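PDB 2Q0X: paraflagellar rod component from Trypanosoma brucei, which is of unknown function but has the alpha/beta hydrolase fold, an architecture shared with many esterases, lipases and other hydrolytic enzymes. Local coordinates for residues A[88-93]-A[189-194]; A[257-262]-A[295-300]. All blocks are in the same frame, centred on the assembly; numbering follows the deposited sequence.

From the N terminus the chain runs through the first four strands of the central sheet into helix 87-104, where contact 1 begins. It closes 96 residues later, when helix 189-193, in the insertion between strands 135-143 and 227-232, meets that helix. Contact 2 opens afterwards, at the entry to edge strand 260-264, and closes over 33 residues on helix 280-299, the last of the chain. The two loops are in series and neither nest nor cross. The centres of contact 1 and contact 2 are about 30 Å apart, on opposite sides of the chain's centre, with nearest atoms about 20 Å apart. Contact 1 links the insertion to the body; contact 2 joins sheet edge and C-terminal helix.

Contact 1 of 2, residues A[88-93]-A[189-194]; sequences AHDAED and PARLAG
The CA atoms of Asp90, on helix 87-104, and Arg191, on helix 189-193, lie 9.1 Å apart, and no backbone hydrogen bond joins the two segments. Side chains do the bridging. From Asp90 a single carboxylate oxygen, OD2, makes a salt bridge to NH1 of Arg191 at 3.1 Å. The same oxygen sits 3.5 Å from Arg191 CD, so it meets the aliphatic bend of the chain as well as its charged end. Carboxylate and guanidinium planes stand 82° apart, and OD2 approaches the guanidinium obliquely; a flat, two-pronged pairing is thereby excluded. Arg191 reaches this position by a folded path, bent at both chi2 (-73°) and chi3 (-60°), which carries the guanidinium across the short carboxylate rather than end-on to it.

In the alpha/beta hydrolase fold the segment between strands 135-143 and 227-232 is where cap or lid insertions commonly occur, and the place of helix 189-193 in this segment is consistent with such an insertion, whereas helix 87-104 packs on the central sheet. The salt bridge thus connects inserted structure to the body of the fold. Both residues are buried, and their polar ends have further partners: Ser77 OG hydrogen-bonds to Asp90 OD2 and to Arg191 NH1, closing a three-membered polar cluster, while Gln85 NE2 donates to Asp90 OD1. Arg191 NH2 bonds to Gln120 OE1 at the start of helix 119-128, whose Leu121 touches the side chains of both Asp90 and Arg191.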
ATOM      1  N   ALA A  88      -7.281  -0.173  16.840  1.00 29.81           N
ATOM      2  CA  ALA A  88      -6.350  -0.204  17.971  1.00 29.33           C
ATOM      3  C   ALA A  88      -4.985  -0.768  17.557  1.00 28.77           C
ATOM      4  O   ALA A  88      -3.948  -0.311  18.035  1.00 28.25           O
ATOM      5  CB  ALA A  88      -6.943  -1.012  19.151  1.00 29.19           C
ATOM      6  N   HIS A  89      -4.991  -1.763  16.668  1.00 28.48           N
ATOM      7  CA  HIS A  89      -3.750  -2.385  16.215  1.00 28.30           C
ATOM      8  C   HIS A  89      -3.006  -1.524  15.204  1.00 27.89           C
ATOM      9  O   HIS A  89      -1.793  -1.426  15.286  1.00 27.79           O
ATOM     10  CB  HIS A  89      -4.014  -3.785  15.677  1.00 28.58           C
ATOM     11  CG  HIS A  89      -4.394  -4.771  16.743  1.00 28.73           C
ATOM     12  ND1 HIS A  89      -5.595  -4.706  17.415  1.00 29.17           N
ATOM     13  CD2 HIS A  89      -3.738  -5.845  17.245  1.00 29.35           C
ATOM     14  CE1 HIS A  89      -5.659  -5.693  18.294  1.00 29.70           C
ATOM     15  NE2 HIS A  89      -4.545  -6.400  18.210  1.00 29.56           N
ATOM     16  N   ASP A  90      -3.723  -0.898  14.269  1.00 27.51           N
ATOM     17  CA  ASP A  90      -3.141   0.121  13.392  1.00 27.46           C
ATOM     18  C   ASP A  90      -2.449   1.221  14.213  1.00 26.89           C
ATOM     19  O   ASP A  90      -1.315   1.588  13.917  1.00 26.33           O
ATOM     20  CB  ASP A  90      -4.227   0.794  12.528  1.00 27.87           C
ATOM     21  CG  ASP A  90      -4.443   0.120  11.163  1.00 29.40           C
ATOM     22  OD1 ASP A  90      -3.661  -0.744  10.717  1.00 29.14           O
ATOM     23  OD2 ASP A  90      -5.436   0.510  10.508  1.00 32.83           O
ATOM     24  N   ALA A  91      -3.173   1.746  15.215  1.00 26.33           N
ATOM     25  CA  ALA A  91      -2.668   2.753  16.160  1.00 26.18           C
ATOM     26  C   ALA A  91      -1.378   2.315  16.828  1.00 25.80           C
ATOM     27  O   ALA A  91      -0.411   3.071  16.875  1.00 25.62           O
ATOM     28  CB  ALA A  91      -3.717   3.040  17.245  1.00 25.83           C
ATOM     29  N   GLU A  92      -1.392   1.088  17.328  1.00 25.54           N
ATOM     30  CA  GLU A  92      -0.228   0.473  17.932  1.00 26.06           C
ATOM     31  C   GLU A  92       0.973   0.419  16.987  1.00 25.52           C
ATOM     32  O   GLU A  92       2.078   0.761  17.383  1.00 24.93           O
ATOM     33  CB  GLU A  92      -0.574  -0.929  18.436  1.00 26.68           C
ATOM     34  CG  GLU A  92       0.576  -1.595  19.153  1.00 28.70           C
ATOM     35  CD  GLU A  92       0.160  -2.821  19.920  1.00 31.35           C
ATOM     36  OE1 GLU A  92      -0.712  -3.583  19.417  1.00 33.80           O
ATOM     37  OE2 GLU A  92       0.731  -3.040  21.017  1.00 32.81           O
ATOM     38  N   ASP A  93       0.752  -0.017  15.746  1.00 25.47           N
ATOM     39  CA  ASP A  93       1.792   0.020  14.710  1.00 25.18           C
ATOM     40  C   ASP A  93       2.334   1.426  14.476  1.00 24.58           C
ATOM     41  O   ASP A  93       3.538   1.613  14.360  1.00 24.77           O
ATOM     42  CB  ASP A  93       1.255  -0.523  13.377  1.00 25.74           C
ATOM     43  CG  ASP A  93       0.871  -1.973  13.454  1.00 25.52           C
ATOM     44  OD1 ASP A  93       1.371  -2.675  14.339  1.00 26.21           O
ATOM     45  OD2 ASP A  93       0.047  -2.400  12.638  1.00 27.19           O
ATOM     46  N   PRO A 189     -14.982  -3.491   7.269  1.00 39.50           N
ATOM     47  CA  PRO A 189     -15.758  -3.778   8.483  1.00 39.70           C
ATOM     48  C   PRO A 189     -14.887  -3.894   9.744  1.00 39.69           C
ATOM     49  O   PRO A 189     -15.275  -3.396  10.801  1.00 39.72           O
ATOM     50  CB  PRO A 189     -16.462  -5.100   8.159  1.00 39.72           C
ATOM     51  CG  PRO A 189     -16.559  -5.125   6.656  1.00 39.53           C
ATOM     52  CD  PRO A 189     -15.325  -4.396   6.159  1.00 39.43           C
ATOM     53  N   ALA A 190     -13.716  -4.515   9.615  1.00 39.72           N
ATOM     54  CA  ALA A 190     -12.805  -4.685  10.740  1.00 39.78           C
ATOM     55  C   ALA A 190     -12.370  -3.356  11.335  1.00 39.89           C
ATOM     56  O   ALA A 190     -12.159  -3.265  12.528  1.00 40.25           O
ATOM     57  CB  ALA A 190     -11.592  -5.500  10.337  1.00 39.64           C
ATOM     58  N   ARG A 191     -12.219  -2.324  10.513  1.00 39.99           N
ATOM     59  CA  ARG A 191     -11.881  -0.997  11.035  1.00 40.06           C
ATOM     60  C   ARG A 191     -13.060  -0.351  11.785  1.00 39.99           C
ATOM     61  O   ARG A 191     -12.864   0.320  12.785  1.00 40.07           O
ATOM     62  CB  ARG A 191     -11.334  -0.084   9.925  1.00 39.93           C
ATOM     63  CG  ARG A 191      -9.859  -0.339   9.618  1.00 39.64           C
ATOM     64  CD  ARG A 191      -8.933   0.194  10.730  1.00 39.83           C
ATOM     65  NE  ARG A 191      -9.073   1.642  10.939  1.00 39.32           N
ATOM     66  CZ  ARG A 191      -8.458   2.586  10.225  1.00 39.33           C
ATOM     67  NH1 ARG A 191      -7.627   2.274   9.233  1.00 39.72           N
ATOM     68  NH2 ARG A 191      -8.678   3.866  10.492  1.00 39.19           N
ATOM     69  N   LEU A 192     -14.281  -0.603  11.332  1.00 40.05           N
ATOM     70  CA  LEU A 192     -15.463  -0.079  12.006  1.00 40.09           C
ATOM     71  C   LEU A 192     -15.768  -0.846  13.307  1.00 40.42           C
ATOM     72  O   LEU A 192     -16.250  -0.248  14.291  1.00 40.72           O
ATOM     73  CB  LEU A 192     -16.675  -0.099  11.065  1.00 39.97           C
ATOM     74  CG  LEU A 192     -16.799   1.008  10.001  1.00 39.48           C
ATOM     75  CD1 LEU A 192     -17.819   0.625   8.938  1.00 38.23           C
ATOM     76  CD2 LEU A 192     -17.177   2.366  10.659  1.00 39.43           C
ATOM     77  N   ALA A 193     -15.446  -2.145  13.330  1.00 40.44           N
ATOM     78  CA  ALA A 193     -15.859  -3.045  14.425  1.00 40.60           C
ATOM     79  C   ALA A 193     -15.182  -2.794  15.779  1.00 40.78           C
ATOM     80  O   ALA A 193     -15.768  -3.050  16.829  1.00 40.64           O
ATOM     81  CB  ALA A 193     -15.677  -4.516  14.007  1.00 40.52           C
ATOM     82  N   GLY A 194     -13.955  -2.286  15.767  1.00 41.06           N
ATOM     83  CA  GLY A 194     -13.239  -2.011  17.014  1.00 40.99           C
ATOM     84  C   GLY A 194     -13.688  -0.756  17.726  1.00 40.98           C
ATOM     85  O   GLY A 194     -13.208  -0.469  18.824  1.00 41.54           O
TER

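Contact 2 of 2, residues A[257-262]-A[295-300]; sequences CNRVTV and DEFRTE
Arg259 and Phe297 are the residues whose backbones come nearest, CA to CA 9.6 Å, where the approach to strand 260-264 passes the last turns of helix 280-299; that spacing leaves the contact to side chains. The guanidinium of Arg259 lies flat on the Phe297 ring, the two planes only 4° from parallel. Its CZ is 3.8 Å from the ring centroid and 24° off the normal, a cation-pi geometry over the face. The aliphatic part of the arginine shares that face: CD makes a CH-pi contact towards the CD2–CE2 side of the ring, 3.4 Å from CD2, while NH1 lies 3.5 Å from CD1. CG anti to the backbone N (chi1 -177°) directs the Phe297 ring out toward Arg259, and the turn about CB-CG sets its face to the guanidinium; Arg259 bends at chi3 to lay its end along the ring.

The arginine is set at the centre of an inverse gamma turn, marked by a weak 3.0 Å bond from Val260 N to Asn258 O, just before an edge strand of the central sheet. Backbone bonds from Arg259 and Thr261 to strand 227-232 tie this edge to its parallel neighbour, so the stack connects the sheet margin to the C-terminal helix. On that helix Glu294, one turn before Phe297, forms a salt bridge from OE1 to Arg259 NE. Ring and carboxylate therefore engage the same guanidinium in different ways: the flat stack uses no N-H, which leaves NE, whose N-H lies in the guanidinium plane, able to pair with Glu294, while the positive charge is probably also stabilised by the pi electrons of the ring.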
ATOM      1  N   CYS A 257      -6.974  20.539  25.745  1.00 32.40           N
ATOM      2  CA  CYS A 257      -6.055  21.665  25.730  1.00 33.01           C
ATOM      3  C   CYS A 257      -6.836  22.828  25.144  1.00 33.89           C
ATOM      4  O   CYS A 257      -7.573  22.650  24.162  1.00 34.22           O
ATOM      5  CB  CYS A 257      -4.862  21.339  24.839  1.00 33.16           C
ATOM      6  SG  CYS A 257      -3.738  22.690  24.443  1.00 33.01           S
ATOM      7  N   ASN A 258      -6.669  24.008  25.720  1.00 34.63           N
ATOM      8  CA  ASN A 258      -7.350  25.208  25.221  1.00 35.67           C
ATOM      9  C   ASN A 258      -6.894  25.712  23.828  1.00 35.51           C
ATOM     10  O   ASN A 258      -7.583  26.529  23.209  1.00 36.21           O
ATOM     11  CB  ASN A 258      -7.269  26.348  26.251  1.00 36.15           C
ATOM     12  CG  ASN A 258      -5.829  26.804  26.534  1.00 38.49           C
ATOM     13  OD1 ASN A 258      -5.417  27.896  26.114  1.00 41.57           O
ATOM     14  ND2 ASN A 258      -5.067  25.980  27.261  1.00 40.19           N
ATOM     15  N   ARG A 259      -5.764  25.228  23.321  1.00 34.94           N
ATOM     16  CA  ARG A 259      -5.207  25.795  22.102  1.00 34.58           C
ATOM     17  C   ARG A 259      -5.677  25.012  20.886  1.00 34.20           C
ATOM     18  O   ARG A 259      -4.948  24.224  20.294  1.00 34.14           O
ATOM     19  CB  ARG A 259      -3.692  25.900  22.223  1.00 34.68           C
ATOM     20  CG  ARG A 259      -3.318  26.793  23.415  1.00 35.54           C
ATOM     21  CD  ARG A 259      -1.947  27.377  23.350  1.00 36.99           C
ATOM     22  NE  ARG A 259      -1.667  28.004  22.063  1.00 38.19           N
ATOM     23  CZ  ARG A 259      -2.116  29.194  21.669  1.00 38.76           C
ATOM     24  NH1 ARG A 259      -2.859  29.953  22.470  1.00 39.21           N
ATOM     25  NH2 ARG A 259      -1.783  29.644  20.457  1.00 38.57           N
ATOM     26  N   VAL A 260      -6.939  25.222  20.550  1.00 33.68           N
ATOM     27  CA  VAL A 260      -7.549  24.538  19.435  1.00 33.45           C
ATOM     28  C   VAL A 260      -7.955  25.576  18.384  1.00 33.00           C
ATOM     29  O   VAL A 260      -8.472  26.633  18.710  1.00 32.92           O
ATOM     30  CB  VAL A 260      -8.721  23.593  19.866  1.00 33.33           C
ATOM     31  CG1 VAL A 260      -9.668  24.262  20.762  1.00 33.59           C
ATOM     32  CG2 VAL A 260      -9.462  23.048  18.631  1.00 33.97           C
ATOM     33  N   THR A 261      -7.648  25.271  17.129  1.00 32.62           N
ATOM     34  CA  THR A 261      -8.004  26.110  15.983  1.00 32.29           C
ATOM     35  C   THR A 261      -8.919  25.283  15.099  1.00 32.05           C
ATOM     36  O   THR A 261      -8.631  24.118  14.835  1.00 31.80           O
ATOM     37  CB  THR A 261      -6.760  26.514  15.187  1.00 32.28           C
ATOM     38  OG1 THR A 261      -5.884  27.278  16.028  1.00 31.69           O
ATOM     39  CG2 THR A 261      -7.136  27.332  13.942  1.00 32.80           C
ATOM     40  N   VAL A 262     -10.037  25.873  14.682  1.00 31.71           N
ATOM     41  CA  VAL A 262     -10.976  25.202  13.794  1.00 31.71           C
ATOM     42  C   VAL A 262     -11.072  26.028  12.521  1.00 31.78           C
ATOM     43  O   VAL A 262     -11.533  27.165  12.551  1.00 31.20           O
ATOM     44  CB  VAL A 262     -12.372  25.023  14.431  1.00 31.72           C
ATOM     45  CG1 VAL A 262     -13.301  24.304  13.467  1.00 30.74           C
ATOM     46  CG2 VAL A 262     -12.265  24.256  15.778  1.00 31.18           C
ATOM     47  N   ASP A 295       4.594  27.538  18.199  1.00 33.97           N
ATOM     48  CA  ASP A 295       5.985  27.764  18.605  1.00 34.54           C
ATOM     49  C   ASP A 295       6.123  29.097  19.345  1.00 35.20           C
ATOM     50  O   ASP A 295       6.849  29.183  20.329  1.00 35.00           O
ATOM     51  CB  ASP A 295       6.938  27.831  17.400  1.00 34.60           C
ATOM     52  CG  ASP A 295       7.157  26.494  16.721  1.00 34.43           C
ATOM     53  OD1 ASP A 295       7.021  25.431  17.354  1.00 33.91           O
ATOM     54  OD2 ASP A 295       7.502  26.523  15.528  1.00 34.75           O
ATOM     55  N   GLU A 296       5.460  30.131  18.820  1.00 36.10           N
ATOM     56  CA  GLU A 296       5.486  31.472  19.404  1.00 36.95           C
ATOM     57  C   GLU A 296       4.847  31.436  20.772  1.00 37.32           C
ATOM     58  O   GLU A 296       5.435  31.905  21.738  1.00 37.54           O
ATOM     59  CB  GLU A 296       4.737  32.518  18.531  1.00 37.04           C
ATOM     60  N   PHE A 297       3.652  30.864  20.856  1.00 37.91           N
ATOM     61  CA  PHE A 297       2.968  30.775  22.134  1.00 38.49           C
ATOM     62  C   PHE A 297       3.827  30.075  23.173  1.00 38.87           C
ATOM     63  O   PHE A 297       3.934  30.549  24.295  1.00 38.80           O
ATOM     64  CB  PHE A 297       1.613  30.071  22.039  1.00 38.58           C
ATOM     65  CG  PHE A 297       0.874  30.056  23.346  1.00 38.49           C
ATOM     66  CD1 PHE A 297       0.129  31.162  23.745  1.00 39.18           C
ATOM     67  CD2 PHE A 297       0.965  28.963  24.205  1.00 38.60           C
ATOM     68  CE1 PHE A 297      -0.546  31.172  24.982  1.00 39.08           C
ATOM     69  CE2 PHE A 297       0.299  28.954  25.433  1.00 38.74           C
ATOM     70  CZ  PHE A 297      -0.457  30.064  25.825  1.00 38.91           C
ATOM     71  N   ARG A 298       4.442  28.953  22.802  1.00 39.36           N
ATOM     72  CA  ARG A 298       5.246  28.189  23.771  1.00 39.79           C
ATOM     73  C   ARG A 298       6.483  28.971  24.258  1.00 40.14           C
ATOM     74  O   ARG A 298       6.896  28.817  25.406  1.00 40.07           O
ATOM     75  CB  ARG A 298       5.655  26.815  23.219  1.00 39.57           C
ATOM     76  CG  ARG A 298       7.132  26.677  22.931  1.00 39.80           C
ATOM     77  CD  ARG A 298       7.415  25.821  21.724  1.00 39.55           C
ATOM     78  NE  ARG A 298       6.994  24.443  21.910  1.00 39.40           N
ATOM     79  CZ  ARG A 298       7.366  23.438  21.122  1.00 39.51           C
ATOM     80  NH1 ARG A 298       8.186  23.651  20.095  1.00 38.71           N
ATOM     81  NH2 ARG A 298       6.921  22.210  21.370  1.00 39.14           N
ATOM     82  N   THR A 299       7.064  29.794  23.385  1.00 40.65           N
ATOM     83  CA  THR A 299       8.283  30.555  23.708  1.00 41.06           C
ATOM     84  C   THR A 299       8.028  31.662  24.748  1.00 41.44           C
ATOM     85  O   THR A 299       8.966  32.168  25.378  1.00 41.48           O
ATOM     86  CB  THR A 299       8.915  31.150  22.425  1.00 41.08           C
ATOM     87  OG1 THR A 299       9.129  30.100  21.471  1.00 41.06           O
ATOM     88  CG2 THR A 299      10.249  31.832  22.725  1.00 41.14           C
ATOM     89  N   GLU A 300       6.759  32.033  24.908  1.00 41.88           N
ATOM     90  CA  GLU A 300       6.313  32.875  26.006  1.00 42.20           C
ATOM     91  C   GLU A 300       5.864  31.971  27.172  1.00 42.50           C
ATOM     92  O   GLU A 300       4.787  31.368  27.082  1.00 42.58           O
ATOM     93  CB  GLU A 300       5.147  33.749  25.536  1.00 42.22           C
TER